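Endonuclease V isoform X2 (Ciona intestinalis, PDB 6OZI) probably cleaves nucleic acid strands at inosine, in a metal-ion-dependent reaction, as a member of the endonuclease V family with an RNase H-like fold. Local coordinates at residues G39-S44 with E92-E97; A53-V58 with N71-K76; G171-D176 with V190-K195. The protein carries 1 engineered substitution. All coordinates share one frame; numbering follows the deposited sequence.

Overall arrangement
Interactions 1 and 2 form one continuous region at one end of the mixed sheet, their centres 6 Å apart. Strand 37-45 lies beside strand 52-61 there, and Glu97 OE2 of interaction 1 reaches Ser55 OG at 2.6 Å and Thr73 OG1 at 2.7 Å in interaction 2. The Glu97 side chain is about 7 Å from a bound potassium ion, which Asn71 and Thr72 hold. Interaction 1 also carries Asp42 and Ser44, which meet the DNA backbone. Interaction 3 lies across the chain's centre, at the sheet's other outermost strand: its centre is 28 Å from that of interaction 1 and 32 Å from that of interaction 2.

Interaction 1 (G39-S44 with E92-E97); sequences GGFDVS and EPFQQE. With nucleotides of chain C.
Glu97 OE2 accepts hydrogen bonds from two hydroxyls, Ser55 OG and Thr73 OG1, while OE1 takes Asn71 ND2, so three donors fix this buried carboxylate; the methylene behind it, CG, sits 4.0 Å from Phe41 CE1, near the plane of the ring. Pro93 also meets the rim, its CB lying 3.9 Å from Phe41 CZ. One face of the ring is met by Phe94. The two phenyl groups form a T-shaped pair, with centroids 5.3 Å apart and planes at 86°: the CD1 edge of Phe94 points at Phe41 CG, 3.7 Å away, over the rim of the face rather than its middle. Phe94 CB adds a CH-pi contact, 4.0 Å from the Phe41 ring centroid and only 17° off the normal. With its CG anti to the backbone N (chi1 164°), the Phe41 ring is carried out from the strand to the helix. A serine in place of Phe41 would probably leave the Phe94 edge without its aromatic partner and open a gap between strand and helix beside Glu97 CG.

Asp42, which takes no part in the helix contact, has OD2 2.5 Å from OP1 of DT7 of chain C and hydrogen-bonded to Asn233, probably the engineered position. Its OD1 lies close to Asp116, and this acidic pair beside the DNA backbone is consistent with a metal-dependent nuclease site of the RNase H type. Ser44 OG donates to OP1 of DA8 of chain C, though the modelled length is doubtfully short.

The axes of the two segments approach to 9.2 Å. Helix 86-104 packs against strand 37-45 through Phe41, with helix 128-136 behind Phe94 and strands 52-61 and 112-116 flanking Phe41, while Asp42 and Ser44 meet helix 227-243.

Interaction 2 (A53-V58 with N71-K76); sequences AVSCMV and NTTKVK. With K (potassium ion), chain E.
Val75 N donates to Ala53 O at 2.9 Å in an almost straight bond (174° at the hydrogen), although it comes from well above the carbonyl plane. Its return partner, Ala53 N to Val75 O, is more bent at 131°. Ser55 with Thr73 and Met57 with Asn71 repeat this paired exchange, giving six backbone bonds of 2.9 to 3.0 Å between N and O atoms.

Asn71 and Thr72 also hold a potassium ion, through Asn71 OD1 and Thr72 O, each 2.8 Å from it; three waters are further ligands. Asn71 CG is anti to its backbone N, which carries the amide off the strand so that OD1 can meet the metal while ND2 donates to a metal-bound water.

The backbone pairs join strands 52-61 and 67-76, an antiparallel beta hairpin, the latter an outermost strand of the RNase H-like sheet; the segment axes lie 4.4 Å apart at 157°. In the non-hydrogen-bonded pairs between them, alpha carbons approach carbonyl oxygens, as with Thr72 CA, 3.0 Å from Ser55 O.

Ala53, Ser55, Met57, Asn71, Thr73 and Val75 share one face. There Ala53 CB packs on Val75 CG2 at 3.7 Å, and the Glu97 carboxylate of helix 86-104 lies over this face, where Ser55, Asn71 and Thr73 meet it. On the other face Thr72 CB lies 3.7 Å from Val54 CG1, Thr72 CG2 reaches across to Cys56 CB, and helix 227-243 touches Val54, Cys56 and Thr72.

Interaction 3 (G171-D176 with V190-K195); sequences GGNELD and VLYAPK. With nucleotides of chain D.
The open end of an antiparallel hairpin, strands 174-179 and 184-190, is where Asn173 and Glu174 meet Val190, Leu191 and Tyr192. Strand 174-179 is outermost in the RNase H-like sheet, and the contact lies where the chain enters it from helix 157-169 and leaves its partner for a loop. Glu174 and Val190 form a non-hydrogen-bonded antiparallel pair, their CA atoms 4.6 Å apart, with Glu174 CG against Val190 CG1 at 3.9 Å. Beyond this pair the sheet frays: Leu191 N gives Asn173 O only a weak bond, 3.0 Å long but bent to 130° at the hydrogen, and the same oxygen has Val190 CA 3.4 Å away.

Asn173 adds a side-chain link. Its CG stands between the backbone N and the carbonyl carbon (chi1 68°), turning the amide back toward the loop, where ND2 donates a long, weak bond to Leu191 O at 3.4 Å. ND2 also lies beside the Tyr192 ring near its plane, 3.6 Å from CD1, with amide and ring planes 68° apart. Val190 CB sits over one face of the Tyr192 ring, offset toward the rim. The Glu174 side chain, extended beyond CG, reaches the hydroxyl end of the ring, but the modelled approach of its carboxylate to the hydroxyl is too short to be trusted. Farther out, Tyr192 rests on Ala214 and Lys218 of helix 210-219.

Gly171 ends helix 157-169 in a Schellman motif with a positive phi, and Gly172 O accepts a bond from Arg168. Farther along the loop that follows strand 184-190, Lys195 O comes to 3.6 Å from C4' of DA12 of chain D.

Interaction 1 (G39-S44 with E92-E97)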
loop_
_atom_site.group_PDB
_atom_site.type_symbol
_atom_site.label_atom_id
_atom_site.label_comp_id
_atom_site.label_asym_id
_atom_site.label_seq_id
_atom_site.Cartn_x
_atom_site.Cartn_y
_atom_site.Cartn_z
ATOM N N GLY A 39 13.528 19.485 8.432
ATOM C CA GLY A 39 12.093 19.403 8.586
ATOM C C GLY A 39 11.414 18.746 7.397
ATOM O O GLY A 39 11.942 18.722 6.278
ATOM N N GLY A 40 10.241 18.173 7.669
ATOM C CA GLY A 40 9.363 17.703 6.626
ATOM C C GLY A 40 7.960 18.225 6.868
ATOM O O GLY A 40 7.600 18.620 7.978
ATOM N N PHE A 41 7.171 18.238 5.800
ATOM C CA PHE A 41 5.789 18.683 5.886
ATOM C C PHE A 41 5.011 18.038 4.755
ATOM O O PHE A 41 5.508 17.953 3.631
ATOM C CB PHE A 41 5.668 20.206 5.797
ATOM C CG PHE A 41 4.277 20.681 5.497
ATOM C CD1 PHE A 41 3.359 20.865 6.515
ATOM C CD2 PHE A 41 3.881 20.937 4.192
ATOM C CE1 PHE A 41 2.075 21.304 6.240
ATOM C CE2 PHE A 41 2.594 21.373 3.911
ATOM C CZ PHE A 41 1.693 21.560 4.936
ATOM N N ASP A 42 3.791 17.601 5.049
ATOM C CA ASP A 42 2.962 17.017 4.007
ATOM C C ASP A 42 1.496 17.145 4.397
ATOM O O ASP A 42 1.158 17.500 5.529
ATOM C CB ASP A 42 3.337 15.559 3.758
ATOM C CG ASP A 42 3.029 15.118 2.355
ATOM O OD1 ASP A 42 2.568 15.954 1.541
ATOM O OD2 ASP A 42 3.260 13.929 2.062
ATOM N N VAL A 43 0.629 16.852 3.427
ATOM C CA VAL A 43 -0.819 16.890 3.602
ATOM C C VAL A 43 -1.419 15.620 3.022
ATOM O O VAL A 43 -1.120 15.249 1.882
ATOM C CB VAL A 43 -1.450 18.128 2.932
ATOM C CG1 VAL A 43 -2.941 18.102 3.096
ATOM C CG2 VAL A 43 -0.896 19.410 3.550
ATOM N N SER A 44 -2.253 14.955 3.811
ATOM C CA SER A 44 -3.089 13.852 3.379
ATOM C C SER A 44 -4.525 14.351 3.267
ATOM O O SER A 44 -4.945 15.234 4.018
ATOM C CB SER A 44 -2.996 12.696 4.376
ATOM O OG SER A 44 -3.805 11.601 3.992
ATOM N N GLU A 92 -1.318 27.655 3.901
ATOM C CA GLU A 92 -1.875 27.870 5.238
ATOM C C GLU A 92 -1.585 26.711 6.187
ATOM O O GLU A 92 -1.124 26.966 7.318
ATOM C CB GLU A 92 -3.375 28.161 5.138
ATOM C CG GLU A 92 -4.069 28.316 6.490
ATOM C CD GLU A 92 -3.674 29.590 7.238
ATOM O OE1 GLU A 92 -2.939 30.430 6.664
ATOM O OE2 GLU A 92 -4.106 29.752 8.405
ATOM N N PRO A 93 -1.811 25.440 5.817
ATOM C CA PRO A 93 -1.432 24.350 6.732
ATOM C C PRO A 93 0.037 24.389 7.113
ATOM O O PRO A 93 0.386 24.082 8.261
ATOM C CB PRO A 93 -1.770 23.084 5.933
ATOM C CG PRO A 93 -2.734 23.515 4.903
ATOM C CD PRO A 93 -2.398 24.923 4.566
ATOM N N PHE A 94 0.913 24.701 6.153
ATOM C CA PHE A 94 2.342 24.808 6.439
ATOM C C PHE A 94 2.625 25.893 7.470
ATOM O O PHE A 94 3.332 25.657 8.454
ATOM C CB PHE A 94 3.120 25.094 5.163
ATOM C CG PHE A 94 4.584 25.299 5.395
ATOM C CD1 PHE A 94 5.425 24.206 5.546
ATOM C CD2 PHE A 94 5.127 26.571 5.459
ATOM C CE1 PHE A 94 6.774 24.383 5.768
ATOM C CE2 PHE A 94 6.480 26.749 5.674
ATOM C CZ PHE A 94 7.305 25.654 5.832
ATOM N N GLN A 95 2.129 27.112 7.225
ATOM C CA GLN A 95 2.353 28.215 8.157
ATOM C C GLN A 95 1.847 27.875 9.553
ATOM O O GLN A 95 2.478 28.237 10.556
ATOM C CB GLN A 95 1.684 29.485 7.636
ATOM C CG GLN A 95 2.170 29.916 6.264
ATOM C CD GLN A 95 3.033 31.156 6.322
ATOM O OE1 GLN A 95 3.997 31.221 7.093
ATOM N NE2 GLN A 95 2.684 32.160 5.517
ATOM N N GLN A 96 0.679 27.233 9.638
ATOM C CA GLN A 96 0.149 26.838 10.940
ATOM C C GLN A 96 1.052 25.808 11.621
ATOM O O GLN A 96 1.382 25.945 12.807
ATOM C CB GLN A 96 -1.281 26.321 10.793
ATOM C CG GLN A 96 -2.288 27.420 10.465
ATOM C CD GLN A 96 -2.292 28.551 11.497
ATOM O OE1 GLN A 96 -2.137 28.323 12.703
ATOM N NE2 GLN A 96 -2.458 29.782 11.018
ATOM N N GLU A 97 1.435 24.744 10.896
ATOM C CA GLU A 97 2.341 23.758 11.484
ATOM C C GLU A 97 3.631 24.417 11.951
ATOM O O GLU A 97 4.119 24.131 13.048
ATOM C CB GLU A 97 2.655 22.635 10.489
ATOM C CG GLU A 97 1.500 21.692 10.161
ATOM C CD GLU A 97 1.154 20.741 11.306
ATOM O OE1 GLU A 97 1.842 20.754 12.349
ATOM O OE2 GLU A 97 0.181 19.977 11.164
ATOM P P DT C 7 2.759 13.623 -1.785
ATOM O OP1 DT C 7 3.372 13.575 -0.445
ATOM O OP2 DT C 7 3.308 12.766 -2.859
ATOM O "O5'" DT C 7 1.190 13.325 -1.678
ATOM C "C5'" DT C 7 0.390 13.948 -0.677
ATOM C "C4'" DT C 7 -1.052 13.497 -0.815
ATOM O "O4'" DT C 7 -1.455 13.626 -2.210
ATOM C "C3'" DT C 7 -1.297 12.031 -0.433
ATOM O "O3'" DT C 7 -2.554 11.886 0.181
ATOM C "C2'" DT C 7 -1.262 11.325 -1.777
ATOM C "C1'" DT C 7 -1.894 12.373 -2.687
ATOM N N1 DT C 7 -1.495 12.196 -4.108
ATOM C C2 DT C 7 -2.464 11.877 -5.032
ATOM O O2 DT C 7 -3.644 11.785 -4.751
ATOM N N3 DT C 7 -2.003 11.695 -6.308
ATOM C C4 DT C 7 -0.690 11.773 -6.744
ATOM O O4 DT C 7 -0.374 11.582 -7.915
ATOM C C5 DT C 7 0.284 12.093 -5.722
ATOM C C7 DT C 7 1.740 12.208 -6.080
ATOM C C6 DT C 7 -0.160 12.277 -4.462
ATOM P P DA C 8 -3.077 10.434 0.643
ATOM O OP1 DA C 8 -3.982 10.655 1.788
ATOM O OP2 DA C 8 -1.922 9.520 0.796
ATOM O "O5'" DA C 8 -3.965 9.932 -0.591
ATOM C "C5'" DA C 8 -5.149 10.653 -0.951
ATOM C "C4'" DA C 8 -6.169 9.754 -1.638
ATOM O "O4'" DA C 8 -5.814 9.569 -3.025
ATOM C "C3'" DA C 8 -6.314 8.352 -1.065
ATOM O "O3'" DA C 8 -7.636 7.914 -1.271
ATOM C "C2'" DA C 8 -5.320 7.539 -1.891
ATOM C "C1'" DA C 8 -5.366 8.244 -3.245
ATOM N N9 DA C 8 -4.073 8.328 -3.917
ATOM C C8 DA C 8 -2.874 8.676 -3.368
ATOM N N7 DA C 8 -1.884 8.692 -4.231
ATOM C C5 DA C 8 -2.480 8.335 -5.429
ATOM C C6 DA C 8 -1.973 8.158 -6.739
ATOM N N6 DA C 8 -0.685 8.330 -7.073
ATOM N N1 DA C 8 -2.851 7.803 -7.699
ATOM C C2 DA C 8 -4.133 7.630 -7.367
ATOM N N3 DA C 8 -4.718 7.753 -6.181
ATOM C C4 DA C 8 -3.830 8.112 -5.248
#

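Interaction 2 (A53-V58 with N71-K76)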
loop_
_atom_site.group_PDB
_atom_site.type_symbol
_atom_site.label_atom_id
_atom_site.label_comp_id
_atom_site.label_asym_id
_atom_site.label_seq_id
_atom_site.Cartn_x
_atom_site.Cartn_y
_atom_site.Cartn_z
ATOM N N ALA A 53 -8.949 16.880 5.764
ATOM C CA ALA A 53 -7.544 16.666 5.453
ATOM C C ALA A 53 -6.749 16.687 6.749
ATOM O O ALA A 53 -7.253 17.065 7.807
ATOM C CB ALA A 53 -7.020 17.717 4.470
ATOM N N VAL A 54 -5.490 16.263 6.660
ATOM C CA VAL A 54 -4.580 16.249 7.801
ATOM C C VAL A 54 -3.213 16.724 7.325
ATOM O O VAL A 54 -2.654 16.160 6.380
ATOM C CB VAL A 54 -4.460 14.850 8.432
ATOM C CG1 VAL A 54 -3.366 14.834 9.481
ATOM C CG2 VAL A 54 -5.791 14.399 9.023
ATOM N N SER A 55 -2.683 17.765 7.955
ATOM C CA SER A 55 -1.312 18.183 7.714
ATOM C C SER A 55 -0.389 17.523 8.732
ATOM O O SER A 55 -0.820 17.065 9.789
ATOM C CB SER A 55 -1.181 19.704 7.781
ATOM O OG SER A 55 -1.390 20.188 9.095
ATOM N N CYS A 56 0.896 17.453 8.389
ATOM C CA CYS A 56 1.894 16.907 9.298
ATOM C C CYS A 56 3.214 17.632 9.095
ATOM O O CYS A 56 3.635 17.877 7.958
ATOM C CB CYS A 56 2.106 15.400 9.090
ATOM S SG CYS A 56 3.439 14.680 10.108
ATOM N N MET A 57 3.865 17.966 10.204
ATOM C CA MET A 57 5.212 18.515 10.170
ATOM C C MET A 57 6.083 17.656 11.071
ATOM O O MET A 57 5.662 17.279 12.171
ATOM C CB MET A 57 5.235 19.986 10.614
ATOM C CG MET A 57 6.631 20.593 10.700
ATOM S SD MET A 57 6.638 22.408 10.761
ATOM C CE MET A 57 6.159 22.851 9.085
ATOM N N VAL A 58 7.276 17.315 10.585
ATOM C CA VAL A 58 8.221 16.485 11.317
ATOM C C VAL A 58 9.555 17.210 11.362
ATOM O O VAL A 58 9.852 18.064 10.526
ATOM C CB VAL A 58 8.404 15.092 10.675
ATOM C CG1 VAL A 58 7.122 14.274 10.764
ATOM C CG2 VAL A 58 8.846 15.240 9.225
ATOM N N ASN A 71 3.978 16.354 14.412
ATOM C CA ASN A 71 2.643 16.827 14.751
ATOM C C ASN A 71 1.751 16.714 13.522
ATOM O O ASN A 71 2.201 16.962 12.399
ATOM C CB ASN A 71 2.661 18.272 15.275
ATOM C CG ASN A 71 1.278 18.759 15.683
ATOM O OD1 ASN A 71 0.789 18.446 16.772
ATOM N ND2 ASN A 71 0.643 19.532 14.812
ATOM N N THR A 72 0.494 16.329 13.741
ATOM C CA THR A 72 -0.515 16.298 12.691
ATOM C C THR A 72 -1.679 17.189 13.100
ATOM O O THR A 72 -1.959 17.351 14.285
ATOM C CB THR A 72 -1.042 14.877 12.420
ATOM O OG1 THR A 72 -1.679 14.367 13.598
ATOM C CG2 THR A 72 0.092 13.944 12.023
ATOM N N THR A 73 -2.360 17.764 12.111
ATOM C CA THR A 73 -3.456 18.688 12.369
ATOM C C THR A 73 -4.593 18.408 11.403
ATOM O O THR A 73 -4.379 18.367 10.189
ATOM C CB THR A 73 -3.005 20.145 12.208
ATOM O OG1 THR A 73 -1.792 20.357 12.938
ATOM C CG2 THR A 73 -4.071 21.092 12.728
ATOM N N LYS A 74 -5.793 18.207 11.935
ATOM C CA LYS A 74 -6.970 18.143 11.080
ATOM C C LYS A 74 -7.232 19.524 10.492
ATOM O O LYS A 74 -7.381 20.504 11.229
ATOM C CB LYS A 74 -8.175 17.646 11.871
ATOM C CG LYS A 74 -9.453 17.528 11.059
ATOM C CD LYS A 74 -10.626 17.150 11.957
ATOM C CE LYS A 74 -11.951 17.200 11.206
ATOM N NZ LYS A 74 -12.192 18.552 10.630
ATOM N N VAL A 75 -7.277 19.602 9.164
ATOM C CA VAL A 75 -7.373 20.862 8.444
ATOM C C VAL A 75 -8.421 20.731 7.353
ATOM O O VAL A 75 -8.754 19.627 6.904
ATOM C CB VAL A 75 -6.030 21.303 7.827
ATOM C CG1 VAL A 75 -4.968 21.452 8.905
ATOM C CG2 VAL A 75 -5.596 20.321 6.760
ATOM N N LYS A 76 -8.972 21.873 6.960
ATOM C CA LYS A 76 -9.839 21.978 5.798
ATOM C C LYS A 76 -9.057 22.667 4.689
ATOM O O LYS A 76 -8.615 23.808 4.853
ATOM C CB LYS A 76 -11.116 22.747 6.141
ATOM C CG LYS A 76 -12.090 21.946 7.008
ATOM C CD LYS A 76 -13.122 22.834 7.717
ATOM C CE LYS A 76 -13.846 23.761 6.746
ATOM N NZ LYS A 76 -14.807 24.651 7.463
HETATM K K K E . -1.867 17.487 17.051
HETATM O O HOH W 1 -2.342 20.261 15.719
HETATM O O HOH W 2 -3.112 15.151 16.481
HETATM O O HOH W 3 0.043 14.944 16.811
#

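Interaction 3 (G171-D176 with V190-K195)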
loop_
_atom_site.group_PDB
_atom_site.type_symbol
_atom_site.label_atom_id
_atom_site.label_comp_id
_atom_site.label_asym_id
_atom_site.label_seq_id
_atom_site.Cartn_x
_atom_site.Cartn_y
_atom_site.Cartn_z
ATOM N N GLY A 171 27.465 5.283 -15.672
ATOM C CA GLY A 171 27.739 5.249 -14.254
ATOM C C GLY A 171 27.345 6.496 -13.492
ATOM O O GLY A 171 27.585 6.557 -12.281
ATOM N N GLY A 172 26.765 7.492 -14.151
ATOM C CA GLY A 172 26.365 8.695 -13.459
ATOM C C GLY A 172 25.126 8.477 -12.624
ATOM O O GLY A 172 24.409 7.487 -12.767
ATOM N N ASN A 173 24.874 9.429 -11.723
ATOM C CA ASN A 173 23.682 9.371 -10.890
ATOM C C ASN A 173 22.991 10.720 -10.736
ATOM O O ASN A 173 21.995 10.799 -10.009
ATOM C CB ASN A 173 24.017 8.799 -9.492
ATOM C CG ASN A 173 24.894 9.726 -8.659
ATOM O OD1 ASN A 173 25.788 10.389 -9.177
ATOM N ND2 ASN A 173 24.646 9.759 -7.357
ATOM N N GLU A 174 23.465 11.767 -11.411
ATOM C CA GLU A 174 22.887 13.107 -11.342
ATOM C C GLU A 174 22.842 13.703 -12.740
ATOM O O GLU A 174 23.831 13.632 -13.475
ATOM C CB GLU A 174 23.704 14.014 -10.417
ATOM C CG GLU A 174 23.611 13.640 -8.952
ATOM C CD GLU A 174 24.521 14.473 -8.077
ATOM O OE1 GLU A 174 25.635 14.807 -8.522
ATOM O OE2 GLU A 174 24.126 14.799 -6.942
ATOM N N LEU A 175 21.703 14.283 -13.109
ATOM C CA LEU A 175 21.502 14.852 -14.436
ATOM C C LEU A 175 20.851 16.220 -14.296
ATOM O O LEU A 175 19.776 16.335 -13.701
ATOM C CB LEU A 175 20.617 13.942 -15.288
ATOM C CG LEU A 175 20.252 14.509 -16.657
ATOM C CD1 LEU A 175 21.475 14.461 -17.560
ATOM C CD2 LEU A 175 19.075 13.784 -17.290
ATOM N N ASP A 176 21.470 17.247 -14.865
ATOM C CA ASP A 176 20.862 18.569 -14.838
ATOM C C ASP A 176 19.657 18.597 -15.764
ATOM O O ASP A 176 19.727 18.137 -16.906
ATOM C CB ASP A 176 21.860 19.652 -15.255
ATOM C CG ASP A 176 22.987 19.828 -14.262
ATOM O OD1 ASP A 176 22.700 20.214 -13.110
ATOM O OD2 ASP A 176 24.159 19.639 -14.646
ATOM N N VAL A 190 18.208 12.952 -9.622
ATOM C CA VAL A 190 19.203 12.290 -8.789
ATOM C C VAL A 190 18.743 10.887 -8.436
ATOM O O VAL A 190 17.546 10.568 -8.434
ATOM C CB VAL A 190 19.515 13.083 -7.501
ATOM C CG1 VAL A 190 20.008 14.486 -7.843
ATOM C CG2 VAL A 190 18.303 13.119 -6.574
ATOM N N LEU A 191 19.729 10.046 -8.134
ATOM C CA LEU A 191 19.511 8.659 -7.734
ATOM C C LEU A 191 20.562 8.348 -6.673
ATOM O O LEU A 191 21.705 8.019 -7.001
ATOM C CB LEU A 191 19.619 7.739 -8.941
ATOM C CG LEU A 191 19.037 6.333 -8.880
ATOM C CD1 LEU A 191 19.037 5.761 -10.288
ATOM C CD2 LEU A 191 19.841 5.435 -7.940
ATOM N N TYR A 192 20.167 8.416 -5.404
ATOM C CA TYR A 192 21.103 8.226 -4.304
ATOM C C TYR A 192 20.901 6.924 -3.554
ATOM O O TYR A 192 21.879 6.349 -3.072
ATOM C CB TYR A 192 20.991 9.387 -3.305
ATOM C CG TYR A 192 21.388 10.728 -3.878
ATOM C CD1 TYR A 192 22.472 10.843 -4.735
ATOM C CD2 TYR A 192 20.666 11.877 -3.575
ATOM C CE1 TYR A 192 22.840 12.069 -5.258
ATOM C CE2 TYR A 192 21.024 13.110 -4.097
ATOM C CZ TYR A 192 22.110 13.199 -4.938
ATOM O OH TYR A 192 22.470 14.419 -5.462
ATOM N N ALA A 193 19.679 6.418 -3.500
ATOM C CA ALA A 193 19.399 5.220 -2.731
ATOM C C ALA A 193 19.843 3.974 -3.489
ATOM O O ALA A 193 19.794 3.935 -4.719
ATOM C CB ALA A 193 17.908 5.126 -2.433
ATOM N N PRO A 194 20.275 2.940 -2.778
ATOM C CA PRO A 194 20.594 1.678 -3.447
ATOM C C PRO A 194 19.323 0.985 -3.913
ATOM O O PRO A 194 18.213 1.296 -3.471
ATOM C CB PRO A 194 21.312 0.865 -2.363
ATOM C CG PRO A 194 20.757 1.393 -1.080
ATOM C CD PRO A 194 20.497 2.874 -1.321
ATOM N N LYS A 195 19.499 0.064 -4.864
ATOM C CA LYS A 195 18.412 -0.771 -5.383
ATOM C C LYS A 195 17.284 0.072 -5.982
ATOM O O LYS A 195 16.125 -0.351 -6.013
ATOM C CB LYS A 195 17.871 -1.689 -4.278
ATOM C CG LYS A 195 18.958 -2.501 -3.595
ATOM C CD LYS A 195 18.434 -3.397 -2.485
ATOM C CE LYS A 195 19.593 -4.175 -1.857
ATOM N NZ LYS A 195 19.163 -5.344 -1.023
ATOM P P DA D 12 12.674 2.307 -2.128
ATOM O OP1 DA D 12 14.081 2.752 -2.244
ATOM O OP2 DA D 12 11.584 3.292 -1.917
ATOM O "O5'" DA D 12 12.291 1.431 -3.408
ATOM C "C5'" DA D 12 13.262 0.580 -3.996
ATOM C "C4'" DA D 12 12.644 -0.236 -5.108
ATOM O "O4'" DA D 12 11.675 -1.137 -4.538
ATOM C "C3'" DA D 12 11.886 0.571 -6.149
ATOM O "O3'" DA D 12 12.757 0.913 -7.219
ATOM C "C2'" DA D 12 10.806 -0.405 -6.608
ATOM C "C1'" DA D 12 10.516 -1.193 -5.342
ATOM N N9 DA D 12 9.390 -0.663 -4.582
ATOM C C8 DA D 12 9.401 0.365 -3.683
ATOM N N7 DA D 12 8.226 0.620 -3.154
ATOM C C5 DA D 12 7.390 -0.298 -3.757
ATOM C C6 DA D 12 6.014 -0.550 -3.634
ATOM N N6 DA D 12 5.208 0.131 -2.817
ATOM N N1 DA D 12 5.499 -1.539 -4.381
ATOM C C2 DA D 12 6.314 -2.225 -5.195
ATOM N N3 DA D 12 7.612 -2.080 -5.401
ATOM C C4 DA D 12 8.095 -1.094 -4.642
#